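Local coordinates for putative flavoprotein (Bacteroides eggerthii, PDB 4ICI) that binds flavin mononucleotide in a flavodoxin-like fold and probably serves in electron transfer, though its physiological role is not established, at residues G25-A30 with G94-W99; Q49-A54 with S66-D71. One frame throughout, in Å; residues are numbered along the deposited sequence. Where two conformers were deposited one is given.

Contact 1 of 2, residues G25-A30 with G94-W99; sequences GTTARA and GYPIWW. With FMN (flavin mononucleotide), chain B.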
ATOM      1  N   GLY A  25      -9.539   2.821  -8.202  1.00 12.21           N
ATOM      2  CA  GLY A  25     -10.213   3.676  -7.241  1.00 12.08           C
ATOM      3  C   GLY A  25     -10.595   3.049  -5.912  1.00 11.97           C
ATOM      4  O   GLY A  25     -10.883   3.766  -4.964  1.00 13.01           O
ATOM      5  N   THR A  26     -10.656   1.713  -5.848  1.00 11.56           N
ATOM      6  CA  THR A  26     -11.172   1.032  -4.652  1.00 12.55           C
ATOM      7  C   THR A  26     -10.260   1.294  -3.446  1.00 11.65           C
ATOM      8  O   THR A  26     -10.711   1.630  -2.357  1.00 12.47           O
ATOM      9  CB  THR A  26     -11.309  -0.484  -4.869  1.00 12.04           C
ATOM     10  OG1 THR A  26     -11.965  -0.741  -6.112  1.00 14.45           O
ATOM     11  CG2 THR A  26     -12.088  -1.152  -3.735  1.00 16.07           C
ATOM     12  N   THR A  27      -8.963   1.130  -3.656  1.00 10.80           N
ATOM     13  CA  THR A  27      -7.993   1.378  -2.597  1.00 11.47           C
ATOM     14  C   THR A  27      -7.904   2.854  -2.272  1.00 10.75           C
ATOM     15  O   THR A  27      -7.669   3.217  -1.109  1.00 10.91           O
ATOM     16  CB  THR A  27      -6.614   0.804  -2.974  1.00 11.70           C
ATOM     17  OG1 THR A  27      -6.808  -0.546  -3.410  1.00 11.43           O
ATOM     18  CG2 THR A  27      -5.663   0.807  -1.786  1.00 12.70           C
ATOM     19  N   ALA A  28      -8.079   3.724  -3.263  1.00 10.73           N
ATOM     20  CA  ALA A  28      -8.098   5.163  -2.987  1.00  9.11           C
ATOM     21  C   ALA A  28      -9.218   5.507  -1.986  1.00 10.84           C
ATOM     22  O   ALA A  28      -9.044   6.337  -1.090  1.00 11.20           O
ATOM     23  CB  ALA A  28      -8.267   5.956  -4.279  1.00 11.86           C
ATOM     24  N   ARG A  29     -10.383   4.880  -2.164  1.00 11.48           N
ATOM     25  CA  ARG A  29     -11.496   5.158  -1.266  1.00 12.72           C
ATOM     26  C   ARG A  29     -11.202   4.661   0.141  1.00 11.29           C
ATOM     27  O   ARG A  29     -11.499   5.366   1.125  1.00 12.87           O
ATOM     28  CB  ARG A  29     -12.787   4.558  -1.825  1.00 14.30           C
ATOM     29  CG  ARG A  29     -13.305   5.313  -3.062  1.00 20.28           C
ATOM     30  CD  ARG A  29     -14.723   4.908  -3.534  1.00 27.80           C
ATOM     31  NE  ARG A  29     -14.930   3.462  -3.712  1.00 35.17           N
ATOM     32  CZ  ARG A  29     -14.653   2.757  -4.815  1.00 37.41           C
ATOM     33  NH1 ARG A  29     -14.116   3.327  -5.898  1.00 32.59           N
ATOM     34  NH2 ARG A  29     -14.910   1.442  -4.827  1.00 41.37           N
ATOM     35  N   ALA A  30     -10.585   3.478   0.254  1.00 11.68           N
ATOM     36  CA  ALA A  30     -10.157   2.968   1.554  1.00 10.94           C
ATOM     37  C   ALA A  30      -9.138   3.917   2.197  1.00  9.41           C
ATOM     38  O   ALA A  30      -9.217   4.248   3.386  1.00 12.15           O
ATOM     39  CB  ALA A  30      -9.573   1.557   1.411  1.00 13.12           C
ATOM     40  N   GLY A  94      -0.940   1.356   1.243  1.00  8.93           N
ATOM     41  CA  GLY A  94      -2.083   0.669   0.737  1.00  8.78           C
ATOM     42  C   GLY A  94      -1.996   0.266  -0.718  1.00  8.47           C
ATOM     43  O   GLY A  94      -1.338   0.924  -1.548  1.00  9.09           O
ATOM     44  N   TYR A  95      -2.685  -0.821  -1.036  1.00  7.69           N
ATOM     45  CA  TYR A  95      -2.629  -1.408  -2.378  1.00  7.60           C
ATOM     46  C   TYR A  95      -3.813  -2.330  -2.617  1.00  8.01           C
ATOM     47  O   TYR A  95      -4.345  -2.930  -1.694  1.00  8.27           O
ATOM     48  CB  TYR A  95      -1.297  -2.165  -2.611  1.00  8.49           C
ATOM     49  CG  TYR A  95      -0.914  -3.118  -1.489  1.00  9.15           C
ATOM     50  CD1 TYR A  95      -0.178  -2.669  -0.398  1.00  8.46           C
ATOM     51  CD2 TYR A  95      -1.307  -4.422  -1.506  1.00  9.12           C
ATOM     52  CE1 TYR A  95       0.135  -3.542   0.647  1.00  8.86           C
ATOM     53  CE2 TYR A  95      -0.996  -5.291  -0.477  1.00  9.09           C
ATOM     54  CZ  TYR A  95      -0.279  -4.852   0.594  1.00  9.29           C
ATOM     55  OH  TYR A  95       0.035  -5.696   1.651  1.00 10.41           O
ATOM     56  N   PRO A  96      -4.148  -2.551  -3.889  1.00  8.57           N
ATOM     57  CA  PRO A  96      -4.990  -3.676  -4.250  1.00  8.77           C
ATOM     58  C   PRO A  96      -4.172  -4.964  -4.190  1.00  9.26           C
ATOM     59  O   PRO A  96      -2.977  -4.951  -4.506  1.00 10.91           O
ATOM     60  CB  PRO A  96      -5.364  -3.376  -5.690  1.00  9.37           C
ATOM     61  CG  PRO A  96      -4.181  -2.612  -6.238  1.00 10.38           C
ATOM     62  CD  PRO A  96      -3.684  -1.800  -5.065  1.00  9.80           C
ATOM     63  N   ILE A  97      -4.778  -6.065  -3.794  1.00  8.87           N
ATOM     64  CA  ILE A  97      -4.130  -7.387  -3.852  0.60 10.02           C
ATOM     65  C   ILE A  97      -4.090  -7.850  -5.298  1.00 10.23           C
ATOM     66  O   ILE A  97      -5.128  -7.918  -5.932  1.00 10.13           O
ATOM     67  CB  ILE A  97      -4.912  -8.452  -3.054  0.60 10.34           C
ATOM     68  CG1 ILE A  97      -5.002  -8.103  -1.561  0.60 10.11           C
ATOM     69  CG2 ILE A  97      -4.308  -9.874  -3.267  0.60  8.67           C
ATOM     70  CD1 ILE A  97      -3.649  -7.845  -0.871  0.60 10.48           C
ATOM     71  N   TRP A  98      -2.905  -8.122  -5.834  1.00  9.50           N
ATOM     72  CA  TRP A  98      -2.712  -8.672  -7.172  1.00  9.64           C
ATOM     73  C   TRP A  98      -1.985 -10.014  -7.043  1.00 10.55           C
ATOM     74  O   TRP A  98      -0.856 -10.069  -6.575  1.00 10.82           O
ATOM     75  CB  TRP A  98      -1.881  -7.746  -8.053  1.00 10.15           C
ATOM     76  CG  TRP A  98      -2.556  -6.532  -8.564  1.00 10.00           C
ATOM     77  CD1 TRP A  98      -3.814  -6.061  -8.257  1.00  9.93           C
ATOM     78  CD2 TRP A  98      -1.973  -5.547  -9.427  1.00 10.16           C
ATOM     79  NE1 TRP A  98      -4.051  -4.870  -8.915  1.00  9.94           N
ATOM     80  CE2 TRP A  98      -2.936  -4.537  -9.628  1.00  9.45           C
ATOM     81  CE3 TRP A  98      -0.734  -5.429 -10.065  1.00 10.55           C
ATOM     82  CZ2 TRP A  98      -2.713  -3.433 -10.442  1.00  9.38           C
ATOM     83  CZ3 TRP A  98      -0.531  -4.325 -10.871  1.00  9.91           C
ATOM     84  CH2 TRP A  98      -1.519  -3.336 -11.048  1.00 10.22           C
ATOM     85  N   TRP A  99      -2.671 -11.100  -7.432  1.00  9.86           N
ATOM     86  CA  TRP A  99      -2.113 -12.440  -7.310  1.00 10.73           C
ATOM     87  C   TRP A  99      -1.555 -12.704  -5.892  1.00 10.69           C
ATOM     88  O   TRP A  99      -0.475 -13.261  -5.712  1.00 10.65           O
ATOM     89  CB  TRP A  99      -1.043 -12.645  -8.382  1.00 11.49           C
ATOM     90  CG  TRP A  99      -1.588 -12.563  -9.773  1.00 13.79           C
ATOM     91  CD1 TRP A  99      -1.617 -11.457 -10.607  1.00 14.40           C
ATOM     92  CD2 TRP A  99      -2.262 -13.617 -10.486  1.00 19.91           C
ATOM     93  NE1 TRP A  99      -2.250 -11.784 -11.780  1.00 18.27           N
ATOM     94  CE2 TRP A  99      -2.647 -13.094 -11.735  1.00 19.50           C
ATOM     95  CE3 TRP A  99      -2.560 -14.943 -10.190  1.00 24.70           C
ATOM     96  CZ2 TRP A  99      -3.330 -13.853 -12.689  1.00 25.12           C
ATOM     97  CZ3 TRP A  99      -3.240 -15.711 -11.142  1.00 28.67           C
ATOM     98  CH2 TRP A  99      -3.616 -15.158 -12.377  1.00 29.99           C
TER
HETATM   99  N1  FMN B 200      -8.407  -9.958  -5.698  1.00 15.23           N
HETATM  100  C2  FMN B 200      -8.211 -10.981  -4.804  1.00 17.34           C
HETATM  101  O2  FMN B 200      -9.042 -11.164  -3.916  1.00 18.15           O
HETATM  102  N3  FMN B 200      -7.092 -11.794  -4.922  1.00 15.62           N
HETATM  103  C4  FMN B 200      -6.165 -11.652  -5.941  1.00 15.65           C
HETATM  104  O4  FMN B 200      -5.173 -12.404  -5.912  1.00 14.84           O
HETATM  105  C4A FMN B 200      -6.385 -10.630  -6.879  1.00 14.30           C
HETATM  106  N5  FMN B 200      -5.493 -10.450  -7.958  1.00 14.03           N
HETATM  107  C5A FMN B 200      -5.740  -9.389  -8.839  1.00 13.82           C
HETATM  108  C6  FMN B 200      -4.850  -9.163  -9.899  1.00 15.11           C
HETATM  109  C7  FMN B 200      -5.051  -8.125 -10.773  1.00 13.97           C
HETATM  110  C7M FMN B 200      -4.064  -7.866 -11.872  1.00 14.73           C
HETATM  111  C8  FMN B 200      -6.131  -7.272 -10.618  1.00 16.12           C
HETATM  112  C8M FMN B 200      -6.358  -6.142 -11.596  1.00 16.20           C
HETATM  113  C9  FMN B 200      -7.025  -7.494  -9.578  1.00 16.65           C
HETATM  114  C9A FMN B 200      -6.833  -8.543  -8.659  1.00 14.64           C
HETATM  115  N10 FMN B 200      -7.724  -8.764  -7.596  1.00 14.40           N
HETATM  116  C10 FMN B 200      -7.496  -9.794  -6.715  1.00 14.44           C
HETATM  117  C1' FMN B 200      -8.882  -7.825  -7.379  1.00 14.96           C
HETATM  118  C2' FMN B 200      -8.357  -6.535  -6.688  1.00 13.08           C
HETATM  119  O2' FMN B 200      -7.571  -6.774  -5.545  1.00 12.85           O
HETATM  120  C3' FMN B 200      -9.516  -5.649  -6.189  1.00 13.21           C
HETATM  121  O3' FMN B 200     -10.515  -5.484  -7.246  1.00 16.46           O
HETATM  122  C4' FMN B 200      -9.053  -4.281  -5.604  1.00 11.99           C
HETATM  123  O4' FMN B 200     -10.116  -3.792  -4.823  1.00 15.04           O
HETATM  124  C5' FMN B 200      -8.788  -3.256  -6.771  1.00 14.86           C
HETATM  125  O5' FMN B 200      -8.369  -2.076  -6.135  1.00 13.78           O
HETATM  126  P   FMN B 200      -8.170  -0.693  -6.917  1.00 14.99           P
HETATM  127  O1P FMN B 200      -9.573  -0.325  -7.428  1.00 15.31           O
HETATM  128  O2P FMN B 200      -7.550   0.262  -6.014  1.00 14.03           O
HETATM  129  O3P FMN B 200      -7.214  -0.889  -8.098  1.00 14.99           O
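At Thr27 a chi1 of -49° turns CG2 anti to the backbone N and onto the strand, while OG1 stays beside that N and faces the phosphate of flavin mononucleotide. CG2 rests 3.5 Å from Tyr95 N and also touches the backbone of Gly94. OG1 donates to FMN O2P at 2.8 Å and is also bonded to the hydroxyl of Thr125; Pro96 N, lacking a hydrogen, offers it nothing. Thr27 N reaches the same FMN O2P at 2.9 Å, so one residue holds this oxygen twice. Thr26 treats FMN O1P likewise, its N and OG1 each donating at 2.8 Å.

Farther along, Ile97 and Trp99 bind through their backbones: the ribityl hydroxyl FMN O2' donates to Ile97 O at 2.7 Å, and Trp99 N meets FMN N5 at 2.9 Å with an N-H...N angle of 160°. Trp98 lays one indole face over the dimethylbenzene end of the flavin, where CD1 comes within 3.5 Å of FMN C7. With an alanine in its place that end would probably lose its indole cover on one side and be freer to shift.

Phosphate binding at a helix N terminus is the flavodoxin arrangement, and the helix dipole probably strengthens the hold on the anion. The bond accepted by N5 suits an oxidised flavin; protonation of N5 on reduction would probably disturb it.

Contact 2 of 2, residues Q49-A54 with S66-D71; sequences QPYTSA and SVEMND. With EDO (1,2-ethanediol), chain F.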
ATOM      1  N   GLN A  49       3.587   5.617 -15.958  1.00  9.22           N
ATOM      2  CA  GLN A  49       2.741   5.171 -17.048  1.00  9.79           C
ATOM      3  C   GLN A  49       1.485   4.566 -16.451  1.00  9.33           C
ATOM      4  O   GLN A  49       1.529   3.477 -15.856  1.00 10.82           O
ATOM      5  CB  GLN A  49       3.438   4.136 -17.926  1.00 11.48           C
ATOM      6  CG  GLN A  49       2.585   3.708 -19.154  1.00 12.03           C
ATOM      7  CD  GLN A  49       3.280   2.805 -20.099  1.00 13.96           C
ATOM      8  OE1 GLN A  49       2.767   1.696 -20.471  1.00 17.64           O
ATOM      9  NE2 GLN A  49       4.432   3.250 -20.547  1.00 14.58           N
ATOM     10  N   PRO A  50       0.342   5.268 -16.577  1.00  9.28           N
ATOM     11  CA  PRO A  50      -0.916   4.741 -16.027  1.00  9.87           C
ATOM     12  C   PRO A  50      -1.287   3.337 -16.493  1.00 10.00           C
ATOM     13  O   PRO A  50      -0.994   2.952 -17.619  1.00 10.51           O
ATOM     14  CB  PRO A  50      -1.954   5.752 -16.512  1.00 13.85           C
ATOM     15  CG  PRO A  50      -1.172   7.035 -16.608  1.00 13.48           C
ATOM     16  CD  PRO A  50       0.172   6.619 -17.116  1.00 10.72           C
ATOM     17  N   TYR A  51      -1.984   2.597 -15.621  1.00 10.96           N
ATOM     18  CA  TYR A  51      -2.490   1.282 -15.938  1.00  9.40           C
ATOM     19  C   TYR A  51      -3.825   1.381 -16.648  1.00 11.57           C
ATOM     20  O   TYR A  51      -4.779   1.966 -16.121  1.00 14.15           O
ATOM     21  CB  TYR A  51      -2.642   0.451 -14.653  1.00 11.12           C
ATOM     22  CG  TYR A  51      -1.327   0.030 -14.049  1.00  9.97           C
ATOM     23  CD1 TYR A  51      -0.638   0.863 -13.194  1.00 11.08           C
ATOM     24  CD2 TYR A  51      -0.799  -1.227 -14.312  1.00 10.94           C
ATOM     25  CE1 TYR A  51       0.576   0.474 -12.644  1.00 11.00           C
ATOM     26  CE2 TYR A  51       0.413  -1.627 -13.789  1.00  9.76           C
ATOM     27  CZ  TYR A  51       1.085  -0.787 -12.921  1.00  9.88           C
ATOM     28  OH  TYR A  51       2.311  -1.147 -12.389  1.00 10.81           O
ATOM     29  N   THR A  52      -3.872   0.798 -17.832  1.00 11.09           N
ATOM     30  CA  THR A  52      -5.102   0.675 -18.615  1.00 11.61           C
ATOM     31  C   THR A  52      -5.898  -0.572 -18.201  1.00 12.89           C
ATOM     32  O   THR A  52      -5.414  -1.464 -17.517  1.00 11.70           O
ATOM     33  CB  THR A  52      -4.778   0.504 -20.094  1.00 10.84           C
ATOM     34  OG1 THR A  52      -4.067  -0.729 -20.221  1.00 11.66           O
ATOM     35  CG2 THR A  52      -3.953   1.681 -20.660  1.00 12.50           C
ATOM     36  N   SER A  53      -7.144  -0.660 -18.661  1.00 12.54           N
ATOM     37  CA  SER A  53      -7.923  -1.877 -18.417  0.60 12.84           C
ATOM     38  C   SER A  53      -7.212  -3.105 -18.979  1.00 12.93           C
ATOM     39  O   SER A  53      -7.169  -4.158 -18.333  1.00 13.90           O
ATOM     40  CB  SER A  53      -9.332  -1.750 -18.989  0.60 15.27           C
ATOM     41  OG  SER A  53     -10.000  -0.678 -18.371  0.60 19.86           O
ATOM     42  N   ALA A  54      -6.625  -2.981 -20.169  1.00 11.97           N
ATOM     43  CA  ALA A  54      -5.888  -4.082 -20.751  1.00 13.31           C
ATOM     44  C   ALA A  54      -4.716  -4.505 -19.862  1.00 11.48           C
ATOM     45  O   ALA A  54      -4.459  -5.701 -19.686  1.00 12.71           O
ATOM     46  CB  ALA A  54      -5.376  -3.703 -22.151  1.00 14.46           C
ATOM     47  N   SER A  66       0.313  -9.107 -15.506  1.00 11.10           N
ATOM     48  CA  SER A  66       0.791 -10.490 -15.430  1.00 12.41           C
ATOM     49  C   SER A  66       2.305 -10.563 -15.497  1.00 12.19           C
ATOM     50  O   SER A  66       2.931 -11.303 -14.749  1.00 13.25           O
ATOM     51  CB  SER A  66       0.193 -11.330 -16.552  1.00 14.46           C
ATOM     52  OG  SER A  66      -1.186 -11.501 -16.356  1.00 14.75           O
ATOM     53  N   VAL A  67       2.886  -9.796 -16.411  1.00 12.67           N
ATOM     54  CA  VAL A  67       4.345  -9.744 -16.592  1.00 13.71           C
ATOM     55  C   VAL A  67       5.012  -9.227 -15.316  1.00 11.88           C
ATOM     56  O   VAL A  67       5.985  -9.788 -14.834  1.00 13.13           O
ATOM     57  CB  VAL A  67       4.698  -8.896 -17.826  1.00 14.39           C
ATOM     58  CG1 VAL A  67       6.213  -8.557 -17.881  1.00 16.70           C
ATOM     59  CG2 VAL A  67       4.183  -9.610 -19.089  1.00 19.18           C
ATOM     60  N   GLU A  68       4.417  -8.200 -14.711  1.00 11.76           N
ATOM     61  CA  GLU A  68       4.910  -7.646 -13.433  0.50 12.42           C
ATOM     62  C   GLU A  68       4.915  -8.662 -12.351  1.00 11.81           C
ATOM     63  O   GLU A  68       5.864  -8.793 -11.590  1.00 13.60           O
ATOM     64  CB  GLU A  68       4.013  -6.557 -12.869  0.50 14.43           C
ATOM     65  CG  GLU A  68       4.215  -5.244 -13.434  0.50 14.34           C
ATOM     66  CD  GLU A  68       3.442  -4.213 -12.654  0.50 14.46           C
ATOM     67  OE1 GLU A  68       2.989  -4.507 -11.514  0.50 15.23           O
ATOM     68  OE2 GLU A  68       3.295  -3.111 -13.176  0.50 13.10           O
HETATM   69  N   MSE A  69       3.802  -9.360 -12.219  1.00 12.07           N
HETATM   70  CA  MSE A  69       3.670 -10.252 -11.109  1.00 15.17           C
HETATM   71  C   MSE A  69       4.592 -11.474 -11.286  1.00 14.93           C
HETATM   72  O   MSE A  69       5.062 -12.038 -10.303  1.00 17.43           O
HETATM   73  CB  MSE A  69       2.188 -10.516 -10.871  1.00 18.38           C
HETATM   74  CG  MSE A  69       1.380  -9.204 -10.396  1.00 17.77           C
HETATM   75 SE   MSE A  69       2.225  -7.904  -9.218  0.75 14.28          SE
HETATM   76  CE  MSE A  69       2.435  -8.911  -7.637  1.00 15.94           C
ATOM     77  N   ASN A  70       4.968 -11.814 -12.521  1.00 13.61           N
ATOM     78  CA  ASN A  70       5.946 -12.862 -12.778  1.00 14.94           C
ATOM     79  C   ASN A  70       7.413 -12.464 -12.610  1.00 14.96           C
ATOM     80  O   ASN A  70       8.298 -13.323 -12.638  1.00 18.91           O
ATOM     81  CB  ASN A  70       5.688 -13.467 -14.169  1.00 18.10           C
ATOM     82  CG  ASN A  70       4.486 -14.406 -14.165  1.00 26.11           C
ATOM     83  OD1 ASN A  70       4.326 -15.200 -13.231  1.00 33.53           O
ATOM     84  ND2 ASN A  70       3.654 -14.341 -15.198  1.00 30.55           N
ATOM     85  N   ASP A  71       7.681 -11.185 -12.397  1.00 13.30           N
ATOM     86  CA  ASP A  71       9.024 -10.656 -12.263  1.00 13.19           C
ATOM     87  C   ASP A  71       9.169  -9.896 -10.942  1.00 12.01           C
ATOM     88  O   ASP A  71       8.904  -8.697 -10.864  1.00 11.93           O
ATOM     89  CB  ASP A  71       9.399  -9.744 -13.443  1.00 15.02           C
ATOM     90  CG  ASP A  71      10.825  -9.212 -13.350  1.00 17.30           C
ATOM     91  OD1 ASP A  71      11.528  -9.551 -12.356  1.00 17.98           O
ATOM     92  OD2 ASP A  71      11.238  -8.460 -14.286  1.00 22.38           O
TER
HETATM   93  C1  EDO F 204       1.568 -15.063 -11.886  1.00 33.69           C
HETATM   94  O1  EDO F 204       2.644 -14.298 -11.339  1.00 15.04           O
HETATM   95  C2  EDO F 204       0.545 -14.102 -12.414  1.00 36.53           C
HETATM   96  O2  EDO F 204       0.768 -13.943 -13.820  1.00 46.35           O
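Tyr51 and Glu68 reach for each other from opposite directions, one from a loop and the other from a helix, and meet chiefly through the phenol oxygen and the carboxylate. The carboxylate stands almost upright to the phenol ring, with the two planes 78° apart. Only one of its oxygens makes the bond: OE2 lies at the ring edge, in the ring plane, and accepts from Tyr51 OH. The hydroxyl is met at the usual angle of about 117° (CZ-OH...OE2), on the side of the ring where CE2 lies. The modelled separation of 2.3 Å between Tyr51 OH and Glu68 OE2 is very short, and Glu68 was deposited in two conformers, so the fine geometry of the meeting, and not the length alone, is doubtful.

The reach depends on a stretched glutamate. Beyond CG its chain runs extended (chi2 -171°), allowing it to span backbones whose nearest CA atoms, Tyr51 CA and Glu68 CA, are 11.9 Å apart. Arg64 adds positive charge here, in a cation-pi contact with the Tyr51 ring and a long, weak ion pair with Glu68 OE2, and would probably favour an ionised carboxylate.

Farther along 66-71, Asn70 OD1 accepts a hydrogen bond of 2.7 Å from O1 of an ethanediol molecule, probably from the crystallisation liquor.

The hydroxyl-carboxylate bond ties the loop that follows strand 41-44 to helix 64-70. Around it, Phe21, just after strand 16-20, meets the Tyr51 ring, Trp98 beyond strand 90-96 packs edge-to-face with it, and Pro76 touches both Tyr51 and Glu68.

The centres of the two contacts lie about 15 Å apart, and both segments of contact 2 fall between the two segments of contact 1 in sequence. Contact 1 lies close to the centre of the chain, joining helix 26-38 to strand 90-96, the middle strand of a five-stranded parallel sheet of order 2-1-3-4-5, as in flavodoxins. Contact 2 is more peripheral, linking the loop after strand 41-44 to helix 64-70. They touch directly: Trp98 CH2 packs 3.8 Å from Tyr51 CE2, and Trp99 CD1 lies 3.8 Å from CG of the selenomethionine Met69. Tyr51 thus backs Trp98 and Met69 backs Trp99, consistent with a second-shell role behind the tryptophans bordering the flavin.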